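Local coordinates for protein dihydrodipicolinate synthase (Bacteroides thetaiotaomicron, PDB 4XKY) that probably acts as a Schiff-base-forming aldolase of the DapA family, making dihydrodipicolinate for lysine synthesis or cleaving N-acetylneuraminate, at residues Lys260-Asp274 / His281-Leu295. Sequence-based numbering, arbitrary orientation.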
ATOM      1  N   LYS A 260      24.407   2.906   3.643  1.00 25.83           N
ATOM      2  CA  LYS A 260      25.589   3.344   2.943  1.00 26.52           C
ATOM      3  C   LYS A 260      26.311   4.458   3.681  1.00 26.24           C
ATOM      4  O   LYS A 260      27.522   4.486   3.716  1.00 25.66           O
ATOM      5  CB  LYS A 260      25.230   3.778   1.529  1.00 27.65           C
ATOM      6  CG  LYS A 260      24.917   2.594   0.654  1.00 30.30           C
ATOM      7  CD  LYS A 260      23.934   2.895  -0.456  1.00 33.73           C
ATOM      8  CE  LYS A 260      24.569   3.171  -1.775  1.00 38.70           C
ATOM      9  NZ  LYS A 260      23.689   2.576  -2.818  1.00 42.53           N
ATOM     10  N   GLY A 261      25.546   5.397   4.219  1.00 26.44           N
ATOM     11  CA  GLY A 261      26.100   6.507   4.950  1.00 26.25           C
ATOM     12  C   GLY A 261      26.736   6.081   6.246  1.00 26.42           C
ATOM     13  O   GLY A 261      27.874   6.475   6.544  1.00 27.02           O
ATOM     14  N   LEU A 262      26.004   5.296   7.027  1.00 25.59           N
ATOM     15  CA  LEU A 262      26.543   4.734   8.262  1.00 26.52           C
ATOM     16  C   LEU A 262      27.847   3.997   8.024  1.00 26.11           C
ATOM     17  O   LEU A 262      28.840   4.249   8.666  1.00 25.24           O
ATOM     18  CB  LEU A 262      25.550   3.747   8.851  1.00 26.86           C
ATOM     19  CG  LEU A 262      25.806   3.242  10.253  1.00 26.16           C
ATOM     20  CD1 LEU A 262      25.799   4.411  11.212  1.00 25.86           C
ATOM     21  CD2 LEU A 262      24.720   2.248  10.643  1.00 26.20           C
ATOM     22  N   LYS A 263      27.847   3.083   7.069  1.00 25.41           N
ATOM     23  CA  LYS A 263      29.057   2.316   6.794  1.00 25.43           C
ATOM     24  C   LYS A 263      30.204   3.199   6.242  1.00 25.57           C
ATOM     25  O   LYS A 263      31.361   3.014   6.605  1.00 25.74           O
ATOM     26  CB  LYS A 263      28.746   1.129   5.881  1.00 24.77           C
ATOM     27  CG  LYS A 263      28.180  -0.084   6.609  1.00 24.35           C
ATOM     28  CD  LYS A 263      28.351  -1.324   5.742  1.00 24.33           C
ATOM     29  CE  LYS A 263      28.170  -2.598   6.534  1.00 24.60           C
ATOM     30  NZ  LYS A 263      28.367  -3.835   5.717  1.00 25.14           N
ATOM     31  N   CYS A 264      29.882   4.152   5.372  1.00 25.78           N
ATOM     32  CA  CYS A 264      30.880   5.098   4.891  1.00 26.02           C
ATOM     33  C   CYS A 264      31.512   5.849   6.091  1.00 26.81           C
ATOM     34  O   CYS A 264      32.754   5.917   6.243  1.00 25.58           O
ATOM     35  CB  CYS A 264      30.231   6.071   3.923  1.00 27.09           C
ATOM     36  SG  CYS A 264      31.412   7.169   3.153  1.00 28.35           S
ATOM     37  N   ALA A 265      30.648   6.362   6.966  1.00 25.96           N
ATOM     38  CA  ALA A 265      31.117   7.088   8.141  1.00 27.12           C
ATOM     39  C   ALA A 265      31.998   6.216   9.027  1.00 27.29           C
ATOM     40  O   ALA A 265      33.028   6.704   9.482  1.00 28.29           O
ATOM     41  CB  ALA A 265      29.968   7.638   8.956  1.00 27.10           C
ATOM     42  N   LEU A 266      31.589   4.964   9.260  1.00 25.75           N
ATOM     43  CA  LEU A 266      32.373   4.009  10.058  1.00 27.16           C
ATOM     44  C   LEU A 266      33.793   3.819   9.501  1.00 28.46           C
ATOM     45  O   LEU A 266      34.764   3.747  10.268  1.00 30.27           O
ATOM     46  CB  LEU A 266      31.659   2.655  10.226  1.00 25.67           C
ATOM     47  CG  LEU A 266      30.401   2.686  11.114  1.00 26.36           C
ATOM     48  CD1 LEU A 266      29.659   1.363  11.070  1.00 25.78           C
ATOM     49  CD2 LEU A 266      30.649   3.052  12.572  1.00 26.61           C
ATOM     50  N   SER A 267      33.898   3.778   8.179  1.00 27.82           N
ATOM     51  CA  SER A 267      35.178   3.655   7.502  1.00 30.44           C
ATOM     52  C   SER A 267      36.044   4.919   7.655  1.00 30.69           C
ATOM     53  O   SER A 267      37.232   4.834   7.973  1.00 29.51           O
ATOM     54  CB  SER A 267      34.972   3.323   6.023  1.00 30.48           C
ATOM     55  OG  SER A 267      36.156   3.592   5.320  1.00 35.64           O
ATOM     56  N   LEU A 268      35.423   6.080   7.458  1.00 30.45           N
ATOM     57  CA  LEU A 268      36.102   7.358   7.601  1.00 31.63           C
ATOM     58  C   LEU A 268      36.551   7.567   9.036  1.00 32.36           C
ATOM     59  O   LEU A 268      37.592   8.145   9.289  1.00 33.07           O
ATOM     60  CB  LEU A 268      35.185   8.493   7.165  1.00 31.44           C
ATOM     61  CG  LEU A 268      35.038   8.642   5.652  1.00 31.19           C
ATOM     62  CD1 LEU A 268      33.837   9.504   5.358  1.00 30.44           C
ATOM     63  CD2 LEU A 268      36.304   9.244   5.048  1.00 32.04           C
ATOM     64  N   LEU A 269      35.782   7.038   9.974  1.00 33.66           N
ATOM     65  CA  LEU A 269      36.182   7.058  11.378  1.00 34.69           C
ATOM     66  C   LEU A 269      37.273   6.045  11.783  1.00 34.97           C
ATOM     67  O   LEU A 269      37.668   6.047  12.934  1.00 39.18           O
ATOM     68  CB  LEU A 269      34.942   6.889  12.251  1.00 33.73           C
ATOM     69  CG  LEU A 269      33.961   8.057  12.198  1.00 33.80           C
ATOM     70  CD1 LEU A 269      32.642   7.601  12.776  1.00 33.65           C
ATOM     71  CD2 LEU A 269      34.461   9.259  12.975  1.00 35.37           C
ATOM     72  N   GLY A 270      37.782   5.215  10.868  1.00 33.65           N
ATOM     73  CA  GLY A 270      38.814   4.218  11.214  1.00 33.40           C
ATOM     74  C   GLY A 270      38.299   2.962  11.918  1.00 33.68           C
ATOM     75  O   GLY A 270      39.073   2.166  12.414  1.00 33.91           O
ATOM     76  N   ILE A 271      36.988   2.757  11.965  1.00 33.19           N
ATOM     77  CA  ILE A 271      36.422   1.637  12.750  1.00 33.38           C
ATOM     78  C   ILE A 271      36.338   0.337  11.946  1.00 32.45           C
ATOM     79  O   ILE A 271      36.905  -0.675  12.349  1.00 31.84           O
ATOM     80  CB  ILE A 271      35.059   2.015  13.352  1.00 34.11           C
ATOM     81  CG1 ILE A 271      35.252   3.133  14.384  1.00 36.26           C
ATOM     82  CG2 ILE A 271      34.393   0.806  14.020  1.00 34.48           C
ATOM     83  CD1 ILE A 271      34.086   4.106  14.474  1.00 36.75           C
ATOM     84  N   CYS A 272      35.658   0.359  10.803  1.00 31.57           N
ATOM     85  CA  CYS A 272      35.553  -0.843   9.991  1.00 32.35           C
ATOM     86  C   CYS A 272      35.357  -0.546   8.509  1.00 31.81           C
ATOM     87  O   CYS A 272      35.240   0.594   8.101  1.00 30.89           O
ATOM     88  CB  CYS A 272      34.433  -1.760  10.518  1.00 31.92           C
ATOM     89  SG  CYS A 272      32.766  -1.090  10.332  1.00 32.41           S
ATOM     90  N   SER A 273      35.372  -1.602   7.714  1.00 30.68           N
ATOM     91  CA  SER A 273      35.190  -1.495   6.282  1.00 30.53           C
ATOM     92  C   SER A 273      33.833  -0.895   5.962  1.00 29.16           C
ATOM     93  O   SER A 273      32.831  -1.141   6.648  1.00 29.35           O
ATOM     94  CB  SER A 273      35.284  -2.864   5.637  1.00 29.71           C
ATOM     95  OG  SER A 273      34.938  -2.793   4.270  1.00 29.95           O
ATOM     96  N   ASP A 274      33.806  -0.099   4.915  1.00 27.41           N
ATOM     97  CA  ASP A 274      32.535   0.445   4.434  1.00 27.22           C
ATOM     98  C   ASP A 274      31.877  -0.431   3.397  1.00 26.37           C
ATOM     99  O   ASP A 274      30.849  -0.044   2.818  1.00 28.20           O
ATOM    100  CB  ASP A 274      32.744   1.852   3.846  1.00 28.48           C
ATOM    101  CG  ASP A 274      33.887   1.909   2.837  1.00 30.16           C
ATOM    102  OD1 ASP A 274      34.612   0.904   2.639  1.00 32.82           O
ATOM    103  OD2 ASP A 274      34.055   2.967   2.215  1.00 31.78           O
ATOM    104  N   HIS A 281      25.865  -1.198  -3.311  1.00 30.45           N
ATOM    105  CA  HIS A 281      27.315  -0.991  -3.306  1.00 28.98           C
ATOM    106  C   HIS A 281      27.685   0.255  -2.518  1.00 27.44           C
ATOM    107  O   HIS A 281      26.942   1.231  -2.483  1.00 24.11           O
ATOM    108  CB  HIS A 281      27.888  -0.983  -4.737  1.00 32.09           C
ATOM    109  CG  HIS A 281      27.528   0.227  -5.558  1.00 33.77           C
ATOM    110  ND1 HIS A 281      26.333   0.349  -6.237  1.00 36.10           N
ATOM    111  CD2 HIS A 281      28.241   1.340  -5.860  1.00 35.37           C
ATOM    112  CE1 HIS A 281      26.305   1.503  -6.882  1.00 36.54           C
ATOM    113  NE2 HIS A 281      27.457   2.118  -6.681  1.00 36.15           N
ATOM    114  N   LYS A 282      28.831   0.205  -1.849  1.00 26.28           N
ATOM    115  CA  LYS A 282      29.272   1.331  -1.024  1.00 24.96           C
ATOM    116  C   LYS A 282      29.390   2.644  -1.821  1.00 24.31           C
ATOM    117  O   LYS A 282      29.613   2.635  -3.009  1.00 22.90           O
ATOM    118  CB  LYS A 282      30.606   1.005  -0.362  1.00 25.37           C
ATOM    119  CG  LYS A 282      31.750   0.846  -1.352  1.00 26.18           C
ATOM    120  CD  LYS A 282      33.070   0.610  -0.650  1.00 27.68           C
ATOM    121  CE  LYS A 282      34.250   0.767  -1.600  1.00 28.49           C
ATOM    122  NZ  LYS A 282      35.497   0.344  -0.896  1.00 29.65           N
ATOM    123  N   PHE A 283      29.242   3.757  -1.120  1.00 24.47           N
ATOM    124  CA  PHE A 283      29.536   5.067  -1.667  1.00 25.66           C
ATOM    125  C   PHE A 283      30.914   5.166  -2.279  1.00 26.23           C
ATOM    126  O   PHE A 283      31.914   4.876  -1.643  1.00 26.62           O
ATOM    127  CB  PHE A 283      29.436   6.138  -0.587  1.00 25.78           C
ATOM    128  CG  PHE A 283      28.035   6.517  -0.218  1.00 25.75           C
ATOM    129  CD1 PHE A 283      26.971   6.384  -1.106  1.00 26.35           C
ATOM    130  CD2 PHE A 283      27.796   7.072   1.025  1.00 26.45           C
ATOM    131  CE1 PHE A 283      25.675   6.776  -0.738  1.00 26.74           C
ATOM    132  CE2 PHE A 283      26.534   7.461   1.399  1.00 26.33           C
ATOM    133  CZ  PHE A 283      25.463   7.305   0.526  1.00 26.65           C
ATOM    134  N   GLU A 284      30.932   5.634  -3.519  1.00 26.09           N
ATOM    135  CA  GLU A 284      32.148   5.939  -4.228  1.00 27.26           C
ATOM    136  C   GLU A 284      32.684   7.328  -3.778  1.00 28.54           C
ATOM    137  O   GLU A 284      32.154   7.925  -2.844  1.00 29.15           O
ATOM    138  CB  GLU A 284      31.851   5.831  -5.751  1.00 27.48           C
ATOM    139  CG  GLU A 284      31.501   4.400  -6.166  1.00 27.17           C
ATOM    140  CD  GLU A 284      31.182   4.194  -7.649  1.00 28.08           C
ATOM    141  OE1 GLU A 284      31.239   5.160  -8.474  1.00 26.58           O
ATOM    142  OE2 GLU A 284      30.899   3.009  -7.984  1.00 26.95           O
ATOM    143  N   GLN A 285      33.728   7.816  -4.431  1.00 30.54           N
ATOM    144  CA  GLN A 285      34.466   9.042  -4.036  1.00 35.41           C
ATOM    145  C   GLN A 285      33.597  10.280  -3.749  1.00 34.87           C
ATOM    146  O   GLN A 285      33.766  10.934  -2.721  1.00 33.40           O
ATOM    147  CB  GLN A 285      35.539   9.386  -5.114  1.00 39.35           C
ATOM    148  CG  GLN A 285      36.516  10.530  -4.779  1.00 43.91           C
ATOM    149  CD  GLN A 285      37.314  11.051  -5.993  1.00 48.95           C
ATOM    150  OE1 GLN A 285      36.796  11.829  -6.800  1.00 51.71           O
ATOM    151  NE2 GLN A 285      38.582  10.643  -6.110  1.00 51.04           N
ATOM    152  N   ARG A 286      32.697  10.621  -4.668  1.00 35.17           N
ATOM    153  CA  ARG A 286      31.849  11.784  -4.464  1.00 36.47           C
ATOM    154  C   ARG A 286      30.976  11.724  -3.214  1.00 33.84           C
ATOM    155  O   ARG A 286      30.928  12.672  -2.429  1.00 32.07           O
ATOM    156  CB  ARG A 286      30.939  12.041  -5.650  1.00 40.94           C
ATOM    157  CG  ARG A 286      30.430  13.471  -5.610  1.00 46.65           C
ATOM    158  CD  ARG A 286      29.852  13.906  -6.941  1.00 53.40           C
ATOM    159  NE  ARG A 286      28.682  13.096  -7.245  1.00 57.67           N
ATOM    160  CZ  ARG A 286      27.490  13.257  -6.676  1.00 64.79           C
ATOM    161  NH1 ARG A 286      27.292  14.205  -5.769  1.00 68.62           N
ATOM    162  NH2 ARG A 286      26.486  12.461  -7.012  1.00 69.62           N
ATOM    163  N   GLU A 287      30.252  10.631  -3.043  1.00 31.73           N
ATOM    164  CA  GLU A 287      29.375  10.516  -1.894  1.00 31.11           C
ATOM    165  C   GLU A 287      30.226  10.389  -0.626  1.00 30.32           C
ATOM    166  O   GLU A 287      29.915  10.974   0.408  1.00 32.14           O
ATOM    167  CB  GLU A 287      28.388   9.346  -2.052  1.00 31.87           C
ATOM    168  CG  GLU A 287      27.325   9.561  -3.140  1.00 33.20           C
ATOM    169  CD  GLU A 287      27.908   9.524  -4.537  1.00 36.09           C
ATOM    170  OE1 GLU A 287      28.744   8.643  -4.821  1.00 36.00           O
ATOM    171  OE2 GLU A 287      27.562  10.406  -5.345  1.00 40.05           O
ATOM    172  N   ARG A 288      31.320   9.651  -0.720  1.00 29.71           N
ATOM    173  CA  ARG A 288      32.211   9.495   0.404  1.00 31.49           C
ATOM    174  C   ARG A 288      32.737  10.873   0.841  1.00 32.71           C
ATOM    175  O   ARG A 288      32.756  11.173   2.030  1.00 32.91           O
ATOM    176  CB  ARG A 288      33.342   8.537   0.051  1.00 31.74           C
ATOM    177  CG  ARG A 288      34.314   8.302   1.175  1.00 32.68           C
ATOM    178  CD  ARG A 288      35.421   7.368   0.751  1.00 34.05           C
ATOM    179  NE  ARG A 288      36.397   7.181   1.819  1.00 34.33           N
ATOM    180  CZ  ARG A 288      36.292   6.287   2.799  1.00 36.02           C
ATOM    181  NH1 ARG A 288      35.236   5.478   2.879  1.00 35.45           N
ATOM    182  NH2 ARG A 288      37.266   6.198   3.704  1.00 36.63           N
ATOM    183  N   GLY A 289      33.106  11.710  -0.128  1.00 33.93           N
ATOM    184  CA  GLY A 289      33.466  13.114   0.131  1.00 35.35           C
ATOM    185  C   GLY A 289      32.399  13.900   0.877  1.00 35.09           C
ATOM    186  O   GLY A 289      32.697  14.684   1.775  1.00 35.31           O
ATOM    187  N   LYS A 290      31.144  13.691   0.514  1.00 34.00           N
ATOM    188  CA  LYS A 290      30.052  14.372   1.190  1.00 33.95           C
ATOM    189  C   LYS A 290      29.859  13.882   2.597  1.00 32.07           C
ATOM    190  O   LYS A 290      29.497  14.650   3.476  1.00 31.98           O
ATOM    191  CB  LYS A 290      28.738  14.159   0.464  1.00 36.13           C
ATOM    192  CG  LYS A 290      28.635  14.904  -0.846  1.00 40.96           C
ATOM    193  CD  LYS A 290      27.206  14.860  -1.345  1.00 45.17           C
ATOM    194  CE  LYS A 290      27.154  15.005  -2.843  1.00 50.58           C
ATOM    195  NZ  LYS A 290      27.406  16.408  -3.270  1.00 55.46           N
ATOM    196  N   ILE A 291      30.023  12.582   2.808  1.00 29.86           N
ATOM    197  CA  ILE A 291      29.851  12.053   4.133  1.00 28.11           C
ATOM    198  C   ILE A 291      30.981  12.610   5.009  1.00 28.51           C
ATOM    199  O   ILE A 291      30.731  12.999   6.113  1.00 27.78           O
ATOM    200  CB  ILE A 291      29.819  10.501   4.153  1.00 27.09           C
ATOM    201  CG1 ILE A 291      28.557   9.983   3.454  1.00 26.27           C
ATOM    202  CG2 ILE A 291      29.887   9.985   5.583  1.00 26.68           C
ATOM    203  CD1 ILE A 291      27.288  10.058   4.265  1.00 25.93           C
ATOM    204  N   TRP A 292      32.216  12.653   4.515  1.00 30.29           N
ATOM    205  CA  TRP A 292      33.338  13.207   5.296  1.00 32.96           C
ATOM    206  C   TRP A 292      33.060  14.673   5.720  1.00 36.16           C
ATOM    207  O   TRP A 292      33.213  15.033   6.893  1.00 35.95           O
ATOM    208  CB  TRP A 292      34.655  13.070   4.512  1.00 33.07           C
ATOM    209  CG  TRP A 292      35.871  13.691   5.165  1.00 34.15           C
ATOM    210  CD1 TRP A 292      36.672  14.647   4.627  1.00 35.07           C
ATOM    211  CD2 TRP A 292      36.436  13.368   6.450  1.00 34.25           C
ATOM    212  NE1 TRP A 292      37.690  14.961   5.498  1.00 35.70           N
ATOM    213  CE2 TRP A 292      37.562  14.198   6.630  1.00 36.10           C
ATOM    214  CE3 TRP A 292      36.076  12.485   7.477  1.00 34.88           C
ATOM    215  CZ2 TRP A 292      38.360  14.164   7.800  1.00 36.89           C
ATOM    216  CZ3 TRP A 292      36.866  12.448   8.648  1.00 36.71           C
ATOM    217  CH2 TRP A 292      37.997  13.283   8.788  1.00 36.70           C
ATOM    218  N   LYS A 293      32.619  15.491   4.766  1.00 38.53           N
ATOM    219  CA  LYS A 293      32.211  16.884   5.040  1.00 41.85           C
ATOM    220  C   LYS A 293      31.153  16.958   6.125  1.00 38.63           C
ATOM    221  O   LYS A 293      31.217  17.781   7.049  1.00 36.35           O
ATOM    222  CB  LYS A 293      31.659  17.527   3.758  1.00 47.06           C
ATOM    223  CG  LYS A 293      31.056  18.919   3.918  1.00 53.43           C
ATOM    224  CD  LYS A 293      32.101  19.915   4.397  1.00 60.04           C
ATOM    225  CE  LYS A 293      31.604  21.352   4.363  1.00 64.38           C
ATOM    226  NZ  LYS A 293      32.743  22.240   4.006  1.00 68.58           N
ATOM    227  N   ALA A 294      30.145  16.112   5.999  1.00 37.42           N
ATOM    228  CA  ALA A 294      29.121  16.025   7.026  1.00 36.75           C
ATOM    229  C   ALA A 294      29.718  15.688   8.404  1.00 36.62           C
ATOM    230  O   ALA A 294      29.313  16.278   9.418  1.00 35.88           O
ATOM    231  CB  ALA A 294      28.079  14.987   6.645  1.00 36.99           C
ATOM    232  N   LEU A 295      30.652  14.733   8.439  1.00 34.74           N
ATOM    233  CA  LEU A 295      31.253  14.322   9.703  1.00 35.77           C
ATOM    234  C   LEU A 295      32.056  15.456  10.304  1.00 37.55           C
ATOM    235  O   LEU A 295      31.963  15.692  11.494  1.00 35.91           O
ATOM    236  CB  LEU A 295      32.164  13.102   9.556  1.00 35.50           C
ATOM    237  CG  LEU A 295      31.517  11.721   9.487  1.00 34.60           C
ATOM    238  CD1 LEU A 295      32.595  10.707   9.121  1.00 33.82           C
ATOM    239  CD2 LEU A 295      30.869  11.336  10.816  1.00 34.45           C
TER
HETATM  240  O   HOH W   1      23.448   0.517  -4.767  1.00 19.54           O
HETATM  241  O   HOH W   2      28.983   3.045   1.836  1.00 30.06           O
HETATM  242  O   HOH W   3      35.521  -1.517   1.436  1.00 40.55           O
HETATM  243  O   HOH W   4      35.694   3.117   0.233  1.00 32.66           O
HETATM  244  O   HOH W   5      32.226   4.627   1.156  1.00 35.75           O
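Ile291 enters as a knob among Gly261, Cys264, Ala265 and Leu268, where helices 260-268 and 285-295 cross at -71°. Small residues suit this tight side: Ile291 CD1 lies 3.8 Å from Gly261 CA, and Cys264 SG, turned anti to its backbone N (chi1 -174°), reaches Arg288 CG and Ile291 CB. Leu268 answers as a knob among Arg288, Ile291, Trp292 and Leu295, branching so that CD1 meets Trp292 CB while CD2 sits over one face of the Arg288 guanidinium. Phe283, itself buried, closes the end near Lys260, whose CB makes a CH-pi contact over one ring face (3.8 Å from the centroid), the opposite face lying against Glu287 CB.

The other side is polar and watery. Arg288, extended as far as NE, grips Ser267 OG end-on with NH1 (3.2 Å) and NH2 (3.3 Å), the oxygen lying in the guanidinium plane. Its NH1 also forms a salt bridge with Asp274 OD2 (2.9 Å), the carboxylate plane turned 71° from the guanidinium. Lys282 NZ is a long 3.7 Å from Asp274 OD1, and two waters bridge the pair. A methionine at Arg288 would probably leave Asp274 without its closest cationic mate and Ser267 OG without both donors.

Of this C-terminal helix pair, following the TIM barrel, helix 257-268 is the inner one, with Ala265 on Met214 and Leu262 on Val13 of neighbouring loops, and helix 285-298 packs against it; after the turn, Ile271 rests on helix 24-36.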